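Arginase (Glaciozyma antarctica, PDB 5YNL) probably hydrolyses L-arginine to L-ornithine and urea, as arginases do, in a yeast adapted to life in the cold. Local coordinates at residues P50-G62 and L87-F99. Sequence-based numbering, arbitrary orientation.
Sequences PFLATPRTAGIVG and LNDIENLGWTVDF
Leu-52 meets the rim of the Trp-95 indole, its CD2 lying in the ring plane 3.9 Å from CH2. Arg-56 takes one face of the same indole: CB lies 3.7 Å from Trp-95 CE3, and CG, turned beside its own backbone N (chi1 -75°), sits above the plane near the rim. Its carbonyl O accepts Thr-96 N, starting the parallel pairing of strands 57-62 and 96-99. Thr-57 ties OG1 back to Pro-55 O, 2.7 Å away, which helps fix its rotation, while CG2 swings over the neighbouring strand to 3.2 Å from Thr-96 O. Ala-58 grips that strand through both its N-H and its C=O, N to Thr-96 O (2.8 Å) and O to Asp-98 N, the latter almost straight at 176°. Its methyl, on the face shared with Val-97, rests against Ile-90 CG2. Ile-60 N closes the series on Asp-98 O, from a tilted approach. The extended Ile-60 chain carries CD1 to Leu-87 CD1 (3.5 Å) and Val-97 CG1, bridging helix 87-92 and strand 96-99, while CG2 meets Phe-99 CD1 at 3.5 Å. A Schellman motif at Gly-94 ends the helix and turns the chain into strand 96-99, which completes a right-handed beta-alpha-beta crossover. Strand 96-99 is outermost in the parallel sheet of this alpha/beta arginase fold; strand 57-62 pairs onward with 147-152, helix 345-356 packs on Ile-90, and helix 124-142 touches Val-61 and Asp-98 on the other face.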
# COMPACT_ATOMS: atom_id res chain seq x y z
N PRO A 50 -15.18 11.24 -4.93
CA PRO A 50 -16.54 10.88 -4.48
C PRO A 50 -16.53 10.30 -3.07
O PRO A 50 -17.60 10.01 -2.54
CB PRO A 50 -16.97 9.78 -5.46
CG PRO A 50 -15.71 9.44 -6.31
CD PRO A 50 -14.54 10.15 -5.69
N PHE A 51 -15.35 10.14 -2.48
CA PHE A 51 -15.22 9.47 -1.18
C PHE A 51 -14.81 10.40 -0.03
O PHE A 51 -15.38 10.32 1.08
CB PHE A 51 -14.23 8.31 -1.30
CG PHE A 51 -14.52 7.37 -2.43
CD1 PHE A 51 -15.74 6.70 -2.50
CD2 PHE A 51 -13.59 7.15 -3.43
CE1 PHE A 51 -16.02 5.83 -3.55
CE2 PHE A 51 -13.85 6.29 -4.48
CZ PHE A 51 -15.07 5.62 -4.55
N LEU A 52 -13.84 11.27 -0.28
CA LEU A 52 -13.21 12.07 0.78
C LEU A 52 -14.09 13.15 1.42
O LEU A 52 -15.11 13.54 0.86
CB LEU A 52 -11.91 12.72 0.28
CG LEU A 52 -10.60 11.99 0.57
CD1 LEU A 52 -10.85 10.55 0.94
CD2 LEU A 52 -9.67 12.06 -0.63
N ALA A 53 -13.68 13.63 2.59
CA ALA A 53 -14.39 14.67 3.32
C ALA A 53 -14.08 16.06 2.76
O ALA A 53 -12.91 16.38 2.47
CB ALA A 53 -14.06 14.62 4.81
N THR A 54 -15.15 16.86 2.64
CA THR A 54 -15.13 18.16 1.97
C THR A 54 -14.08 19.13 2.51
O THR A 54 -13.61 19.99 1.76
CB THR A 54 -16.51 18.83 1.98
N PRO A 55 -13.78 19.07 3.82
CA PRO A 55 -12.47 19.63 4.19
C PRO A 55 -11.32 18.59 4.11
O PRO A 55 -11.14 17.79 5.04
CB PRO A 55 -12.69 20.14 5.63
CG PRO A 55 -13.90 19.42 6.13
CD PRO A 55 -14.73 19.04 4.95
N ARG A 56 -10.56 18.61 3.01
CA ARG A 56 -9.57 17.55 2.70
C ARG A 56 -8.54 17.22 3.81
O ARG A 56 -7.72 18.07 4.19
CB ARG A 56 -8.80 17.86 1.39
CG ARG A 56 -9.59 17.65 0.10
CD ARG A 56 -10.41 16.36 0.14
NE ARG A 56 -11.04 16.04 -1.15
CZ ARG A 56 -12.12 16.64 -1.63
NH1 ARG A 56 -12.70 17.62 -0.96
NH2 ARG A 56 -12.61 16.27 -2.81
N THR A 57 -8.57 15.99 4.29
CA THR A 57 -7.72 15.65 5.42
C THR A 57 -6.86 14.43 5.17
O THR A 57 -7.36 13.38 4.75
CB THR A 57 -8.52 15.46 6.70
OG1 THR A 57 -9.47 16.53 6.82
CG2 THR A 57 -7.58 15.47 7.91
N ALA A 58 -5.56 14.59 5.42
CA ALA A 58 -4.59 13.51 5.28
C ALA A 58 -4.38 12.88 6.65
O ALA A 58 -3.93 13.55 7.57
CB ALA A 58 -3.25 14.02 4.71
N GLY A 59 -4.72 11.60 6.79
CA GLY A 59 -4.45 10.89 8.02
C GLY A 59 -3.04 10.32 7.96
O GLY A 59 -2.63 9.75 6.93
N ILE A 60 -2.29 10.46 9.04
CA ILE A 60 -0.93 9.96 9.03
C ILE A 60 -0.73 8.94 10.14
O ILE A 60 -0.89 9.26 11.32
CB ILE A 60 0.09 11.12 9.14
CG1 ILE A 60 0.09 11.93 7.84
CG2 ILE A 60 1.49 10.58 9.42
CD1 ILE A 60 1.05 13.07 7.84
N VAL A 61 -0.40 7.71 9.75
CA VAL A 61 -0.05 6.70 10.76
C VAL A 61 1.31 6.07 10.46
O VAL A 61 1.52 5.47 9.40
CB VAL A 61 -1.20 5.64 11.05
CG1 VAL A 61 -2.57 6.12 10.53
CG2 VAL A 61 -0.86 4.27 10.51
N GLY A 62 2.26 6.28 11.37
CA GLY A 62 3.57 5.70 11.22
C GLY A 62 3.70 4.46 12.08
O GLY A 62 3.22 4.44 13.21
N LEU A 87 5.05 16.67 6.49
CA LEU A 87 3.84 17.26 7.03
C LEU A 87 3.57 18.61 6.37
O LEU A 87 2.44 18.89 5.94
CB LEU A 87 3.93 17.40 8.56
CG LEU A 87 3.33 16.28 9.41
CD1 LEU A 87 3.85 14.92 8.98
CD2 LEU A 87 3.64 16.51 10.85
N ASN A 88 4.61 19.43 6.28
CA ASN A 88 4.53 20.74 5.65
C ASN A 88 4.24 20.63 4.13
O ASN A 88 3.44 21.40 3.58
CB ASN A 88 5.81 21.53 5.94
CG ASN A 88 5.68 23.00 5.63
OD1 ASN A 88 5.09 23.77 6.40
ND2 ASN A 88 6.25 23.42 4.50
N ASP A 89 4.88 19.67 3.45
CA ASP A 89 4.60 19.42 2.04
C ASP A 89 3.12 19.16 1.80
O ASP A 89 2.52 19.71 0.87
CB ASP A 89 5.39 18.21 1.53
CG ASP A 89 6.87 18.51 1.34
OD1 ASP A 89 7.23 19.70 1.35
OD2 ASP A 89 7.65 17.56 1.17
N ILE A 90 2.54 18.32 2.65
CA ILE A 90 1.15 17.91 2.52
C ILE A 90 0.22 19.11 2.72
O ILE A 90 -0.73 19.32 1.95
CB ILE A 90 0.82 16.76 3.51
CG1 ILE A 90 1.50 15.45 3.08
CG2 ILE A 90 -0.67 16.52 3.62
CD1 ILE A 90 1.13 14.25 3.95
N GLU A 91 0.52 19.90 3.74
CA GLU A 91 -0.24 21.11 4.02
C GLU A 91 -0.13 22.16 2.89
O GLU A 91 -1.13 22.78 2.53
CB GLU A 91 0.13 21.66 5.42
CG GLU A 91 -0.71 21.02 6.55
CD GLU A 91 -0.17 21.23 7.97
OE1 GLU A 91 1.04 21.53 8.12
OE2 GLU A 91 -0.95 21.09 8.94
N ASN A 92 1.06 22.33 2.33
CA ASN A 92 1.25 23.23 1.19
C ASN A 92 0.40 22.87 -0.03
O ASN A 92 0.17 23.70 -0.90
CB ASN A 92 2.73 23.27 0.76
CG ASN A 92 3.65 23.83 1.83
OD1 ASN A 92 3.29 24.76 2.56
ND2 ASN A 92 4.86 23.28 1.91
N LEU A 93 -0.06 21.62 -0.08
CA LEU A 93 -0.85 21.14 -1.20
C LEU A 93 -2.34 21.30 -0.93
O LEU A 93 -3.18 20.77 -1.67
CB LEU A 93 -0.55 19.66 -1.49
CG LEU A 93 0.85 19.33 -2.03
CD1 LEU A 93 1.08 17.82 -2.16
CD2 LEU A 93 1.08 20.02 -3.37
N GLY A 94 -2.67 22.02 0.15
CA GLY A 94 -4.05 22.27 0.51
C GLY A 94 -4.67 21.23 1.42
O GLY A 94 -5.85 21.31 1.74
N TRP A 95 -3.89 20.25 1.85
CA TRP A 95 -4.39 19.23 2.78
C TRP A 95 -4.26 19.63 4.26
O TRP A 95 -3.28 20.29 4.65
CB TRP A 95 -3.61 17.94 2.59
CG TRP A 95 -3.85 17.22 1.31
CD1 TRP A 95 -3.14 17.34 0.15
CD2 TRP A 95 -4.85 16.22 1.07
NE1 TRP A 95 -3.65 16.48 -0.80
CE2 TRP A 95 -4.70 15.79 -0.27
CE3 TRP A 95 -5.88 15.67 1.85
CZ2 TRP A 95 -5.54 14.84 -0.84
CZ3 TRP A 95 -6.69 14.72 1.29
CH2 TRP A 95 -6.52 14.31 -0.05
N THR A 96 -5.24 19.23 5.08
CA THR A 96 -5.10 19.37 6.54
C THR A 96 -4.59 18.05 7.13
O THR A 96 -5.00 16.96 6.71
CB THR A 96 -6.41 19.81 7.23
OG1 THR A 96 -6.50 21.23 7.18
CG2 THR A 96 -6.44 19.38 8.69
N VAL A 97 -3.67 18.17 8.08
CA VAL A 97 -2.95 17.01 8.58
C VAL A 97 -3.45 16.55 9.95
O VAL A 97 -3.51 17.34 10.91
CB VAL A 97 -1.43 17.27 8.61
CG1 VAL A 97 -0.71 16.18 9.38
CG2 VAL A 97 -0.91 17.35 7.18
N ASP A 98 -3.83 15.28 10.02
CA ASP A 98 -4.21 14.65 11.26
C ASP A 98 -3.12 13.66 11.64
O ASP A 98 -3.14 12.51 11.21
CB ASP A 98 -5.55 13.94 11.08
CG ASP A 98 -6.15 13.47 12.39
OD1 ASP A 98 -5.78 14.04 13.45
OD2 ASP A 98 -7.00 12.55 12.36
N PHE A 99 -2.15 14.13 12.44
CA PHE A 99 -1.05 13.31 12.95
C PHE A 99 -1.00 13.37 14.47
O PHE A 99 -1.07 14.45 15.06
CB PHE A 99 0.27 13.86 12.42
CG PHE A 99 1.47 13.06 12.84
CD1 PHE A 99 1.48 11.67 12.70
CD2 PHE A 99 2.59 13.69 13.34
CE1 PHE A 99 2.61 10.92 13.09
CE2 PHE A 99 3.71 12.96 13.72
CZ PHE A 99 3.72 11.58 13.60